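Local atomic coordinates of uncharacterized protein (PDB entry 5DMP), a protein that probably acts as the phosphoesterase of archaeal non-homologous end joining, removing 3'-phosphates from DNA ends so that they can be joined. Residues Gln99-Glu107 and Leu121-Trp132. Residues are numbered along the deposited sequence; the frame is centred on the assembly and turned at random.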
loop_
_atom_site.group_PDB
_atom_site.type_symbol
_atom_site.label_atom_id
_atom_site.label_comp_id
_atom_site.label_asym_id
_atom_site.label_seq_id
_atom_site.Cartn_x
_atom_site.Cartn_y
_atom_site.Cartn_z
ATOM N N GLN A 99 15.780 6.902 5.185
ATOM C CA GLN A 99 16.982 6.006 5.138
ATOM C C GLN A 99 16.585 4.574 4.795
ATOM O O GLN A 99 17.258 3.905 3.989
ATOM C CB GLN A 99 17.709 5.946 6.477
ATOM C CG GLN A 99 18.320 7.265 6.853
ATOM C CD GLN A 99 18.945 7.264 8.219
ATOM O OE1 GLN A 99 18.432 6.674 9.190
ATOM N NE2 GLN A 99 20.058 7.993 8.320
ATOM N N SER A 100 15.491 4.108 5.419
ATOM C CA SER A 100 14.896 2.814 5.016
ATOM C C SER A 100 14.580 2.719 3.531
ATOM O O SER A 100 14.922 1.707 2.872
ATOM C CB SER A 100 13.609 2.538 5.856
ATOM O OG SER A 100 13.957 2.467 7.238
ATOM N N TYR A 101 13.898 3.737 2.976
ATOM C CA TYR A 101 13.515 3.699 1.588
ATOM C C TYR A 101 14.787 3.676 0.706
ATOM O O TYR A 101 14.913 2.829 -0.207
ATOM C CB TYR A 101 12.701 4.949 1.241
ATOM C CG TYR A 101 12.290 4.997 -0.204
ATOM C CD1 TYR A 101 13.129 5.551 -1.210
ATOM C CD2 TYR A 101 11.036 4.554 -0.576
ATOM C CE1 TYR A 101 12.704 5.586 -2.544
ATOM C CE2 TYR A 101 10.599 4.607 -1.892
ATOM C CZ TYR A 101 11.430 5.096 -2.861
ATOM O OH TYR A 101 10.886 5.051 -4.120
ATOM N N ASP A 102 15.709 4.612 1.007
ATOM C CA ASP A 102 17.012 4.663 0.284
ATOM C C ASP A 102 17.750 3.340 0.337
ATOM O O ASP A 102 18.242 2.900 -0.672
ATOM C CB ASP A 102 17.891 5.814 0.764
ATOM C CG ASP A 102 17.322 7.181 0.378
ATOM O OD1 ASP A 102 16.487 7.256 -0.555
ATOM O OD2 ASP A 102 17.704 8.186 1.019
ATOM N N GLN A 103 17.760 2.670 1.483
ATOM C CA GLN A 103 18.384 1.350 1.562
ATOM C C GLN A 103 17.588 0.191 0.907
ATOM O O GLN A 103 18.123 -0.907 0.729
ATOM C CB GLN A 103 18.736 1.020 3.018
ATOM C CG GLN A 103 19.368 -0.362 3.254
ATOM C CD GLN A 103 19.638 -0.658 4.738
ATOM O OE1 GLN A 103 18.714 -0.790 5.525
ATOM N NE2 GLN A 103 20.919 -0.743 5.117
ATOM N N GLY A 104 16.322 0.405 0.543
ATOM C CA GLY A 104 15.516 -0.674 -0.086
ATOM C C GLY A 104 14.988 -1.694 0.936
ATOM O O GLY A 104 14.721 -2.861 0.582
ATOM N N LYS A 105 14.848 -1.263 2.200
ATOM C CA LYS A 105 14.289 -2.135 3.236
ATOM C C LYS A 105 13.400 -1.348 4.189
ATOM O O LYS A 105 13.867 -0.632 5.088
ATOM C CB LYS A 105 15.423 -2.869 4.012
ATOM C CG LYS A 105 14.926 -3.752 5.162
ATOM C CD LYS A 105 16.165 -4.486 5.699
ATOM C CE LYS A 105 15.872 -5.255 6.956
ATOM N NZ LYS A 105 17.164 -5.893 7.347
ATOM N N ILE A 106 12.086 -1.463 3.983
ATOM C CA ILE A 106 11.164 -0.692 4.796
ATOM C C ILE A 106 10.372 -1.709 5.636
ATOM O O ILE A 106 9.827 -2.698 5.079
ATOM C CB ILE A 106 10.161 0.070 3.857
ATOM C CG1 ILE A 106 10.896 1.180 3.037
ATOM C CG2 ILE A 106 8.974 0.648 4.650
ATOM C CD1 ILE A 106 10.057 1.739 1.857
ATOM N N GLU A 107 10.348 -1.481 6.941
ATOM C CA GLU A 107 9.495 -2.306 7.860
ATOM C C GLU A 107 8.632 -1.390 8.669
ATOM O O GLU A 107 9.161 -0.564 9.438
ATOM C CB GLU A 107 10.390 -3.156 8.787
ATOM C CG GLU A 107 11.276 -4.053 7.914
ATOM C CD GLU A 107 12.347 -4.848 8.675
ATOM O OE1 GLU A 107 12.788 -4.398 9.756
ATOM O OE2 GLU A 107 12.710 -5.964 8.199
ATOM N N LEU A 121 8.566 -3.937 2.887
ATOM C CA LEU A 121 8.722 -3.598 1.458
ATOM C C LEU A 121 10.239 -3.719 1.190
ATOM O O LEU A 121 10.994 -3.003 1.825
ATOM C CB LEU A 121 8.333 -2.124 1.201
ATOM C CG LEU A 121 6.873 -1.944 0.852
ATOM C CD1 LEU A 121 6.597 -0.426 1.010
ATOM C CD2 LEU A 121 6.568 -2.426 -0.573
ATOM N N ILE A 122 10.616 -4.647 0.307
ATOM C CA ILE A 122 12.074 -4.946 0.127
ATOM C C ILE A 122 12.447 -4.704 -1.317
ATOM O O ILE A 122 11.865 -5.356 -2.211
ATOM C CB ILE A 122 12.370 -6.458 0.454
ATOM C CG1 ILE A 122 11.975 -6.751 1.928
ATOM C CG2 ILE A 122 13.897 -6.786 0.228
ATOM C CD1 ILE A 122 12.738 -5.902 2.932
ATOM N N ARG A 123 13.468 -3.840 -1.572
ATOM C CA ARG A 123 13.772 -3.529 -2.979
ATOM C C ARG A 123 14.557 -4.698 -3.604
ATOM O O ARG A 123 15.350 -5.331 -2.915
ATOM C CB ARG A 123 14.569 -2.249 -3.114
ATOM C CG ARG A 123 14.813 -1.959 -4.577
ATOM C CD ARG A 123 15.333 -0.552 -4.715
ATOM N NE ARG A 123 16.552 -0.440 -3.957
ATOM C CZ ARG A 123 16.832 0.610 -3.192
ATOM N NH1 ARG A 123 15.944 1.605 -3.056
ATOM N NH2 ARG A 123 17.982 0.636 -2.532
ATOM N N THR A 124 14.280 -5.026 -4.870
ATOM C CA THR A 124 15.051 -6.066 -5.570
ATOM C C THR A 124 15.911 -5.447 -6.717
ATOM O O THR A 124 15.618 -4.354 -7.186
ATOM C CB THR A 124 14.166 -7.172 -6.152
ATOM O OG1 THR A 124 13.732 -6.817 -7.471
ATOM C CG2 THR A 124 12.942 -7.487 -5.250
ATOM N N GLY A 125 16.940 -6.150 -7.187
ATOM C CA GLY A 125 17.794 -5.595 -8.259
ATOM C C GLY A 125 17.339 -6.011 -9.655
ATOM O O GLY A 125 17.667 -5.353 -10.675
ATOM N N GLY A 126 16.572 -7.105 -9.694
ATOM C CA GLY A 126 16.308 -7.815 -10.940
ATOM C C GLY A 126 14.890 -8.302 -11.200
ATOM O O GLY A 126 14.688 -9.044 -12.174
ATOM N N ILE A 127 13.915 -7.915 -10.355
ATOM C CA ILE A 127 12.519 -8.150 -10.720
ATOM C C ILE A 127 12.104 -7.034 -11.685
ATOM O O ILE A 127 12.500 -5.828 -11.489
ATOM C CB ILE A 127 11.598 -8.270 -9.491
ATOM C CG1 ILE A 127 11.785 -9.667 -8.846
ATOM C CG2 ILE A 127 10.129 -8.068 -9.860
ATOM C CD1 ILE A 127 10.967 -9.813 -7.579
ATOM N N GLU A 128 11.352 -7.456 -12.731
ATOM C CA GLU A 128 10.848 -6.580 -13.810
ATOM C C GLU A 128 10.130 -5.357 -13.214
ATOM O O GLU A 128 9.589 -5.435 -12.085
ATOM N N LYS A 129 10.151 -4.232 -13.948
ATOM C CA LYS A 129 9.488 -2.968 -13.522
ATOM C C LYS A 129 10.006 -2.446 -12.162
ATOM O O LYS A 129 9.190 -1.939 -11.375
ATOM N N ARG A 130 11.329 -2.589 -11.894
ATOM C CA ARG A 130 12.011 -2.204 -10.613
ATOM C C ARG A 130 11.279 -2.740 -9.373
ATOM O O ARG A 130 11.120 -2.012 -8.350
ATOM C CB ARG A 130 12.125 -0.690 -10.438
ATOM C CG ARG A 130 13.009 0.091 -11.386
ATOM C CD ARG A 130 13.079 1.538 -10.889
ATOM N NE ARG A 130 13.922 2.375 -11.759
ATOM C CZ ARG A 130 15.250 2.506 -11.664
ATOM N NH1 ARG A 130 15.948 1.859 -10.717
ATOM N NH2 ARG A 130 15.888 3.288 -12.532
ATOM N N GLY A 131 10.811 -3.977 -9.473
ATOM C CA GLY A 131 10.087 -4.604 -8.404
ATOM C C GLY A 131 10.644 -4.485 -6.992
ATOM O O GLY A 131 11.863 -4.491 -6.726
ATOM N N TRP A 132 9.714 -4.383 -6.054
ATOM C CA TRP A 132 10.006 -4.600 -4.642
ATOM C C TRP A 132 9.097 -5.734 -4.265
ATOM O O TRP A 132 8.167 -6.048 -4.974
ATOM C CB TRP A 132 9.566 -3.375 -3.828
ATOM C CG TRP A 132 10.366 -2.103 -4.010
ATOM C CD1 TRP A 132 10.660 -1.472 -5.171
ATOM C CD2 TRP A 132 10.908 -1.313 -2.958
ATOM N NE1 TRP A 132 11.420 -0.328 -4.913
ATOM C CE2 TRP A 132 11.550 -0.186 -3.555
ATOM C CE3 TRP A 132 10.934 -1.466 -1.556
ATOM C CZ2 TRP A 132 12.197 0.809 -2.795
ATOM C CZ3 TRP A 132 11.585 -0.486 -0.761
ATOM C CH2 TRP A 132 12.226 0.646 -1.392
#
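Tyr101 meets Trp132 through the face of its ring: CH2 of the indole lies over the rim of the phenol, 4.2 Å from Tyr101 CD2, with the two ring planes inclined at 36°. With CG anti to the backbone N (chi1 179°), the tyrosine ring is carried across to where the indole CH2 lies over its face. Asp102 contributes its carbonyl, whose O accepts Arg123 NH2 at 2.9 Å; the donor stands above the carbonyl plane, whereas the oxygen lies nearly in the guanidinium plane. This bond holds the guanidinium at the helix end, a weak one from Arg123 NH1 to Tyr101 O adding to it, and the partly negative carbonyls there would probably favour its positive charge. At Gly104, positive phi and two bonds back into the helix define a Schellman motif. Its CA lies 3.6 Å from Arg123 CZ, over the centre of the guanidinium, and 3.8 Å from Trp132 CH2. Gly104 O then takes the nearly straight bond from Arg123 N (2.7 Å, 171° at the hydrogen). Lys105 runs alongside Ile122 in a non-hydrogen-bonded antiparallel pair, Lys105 CG touching Ile122 CD1 at 3.8 Å. Ile106 and Leu121 form the adjacent hydrogen-bonded pair, with reciprocal backbone bonds, while Ile106 CD1 reaches Trp132 CZ3 (3.8 Å). Were Trp132 an alanine, the loss of the indole would probably leave a gap between the helix end and Ile106. Helix 97-103 and strand 105-111 thus pack on hairpin partner 118-123 and on Trp132, which opens strand 132-136 and meets Trp31 of strand 27-33 edge-to-face.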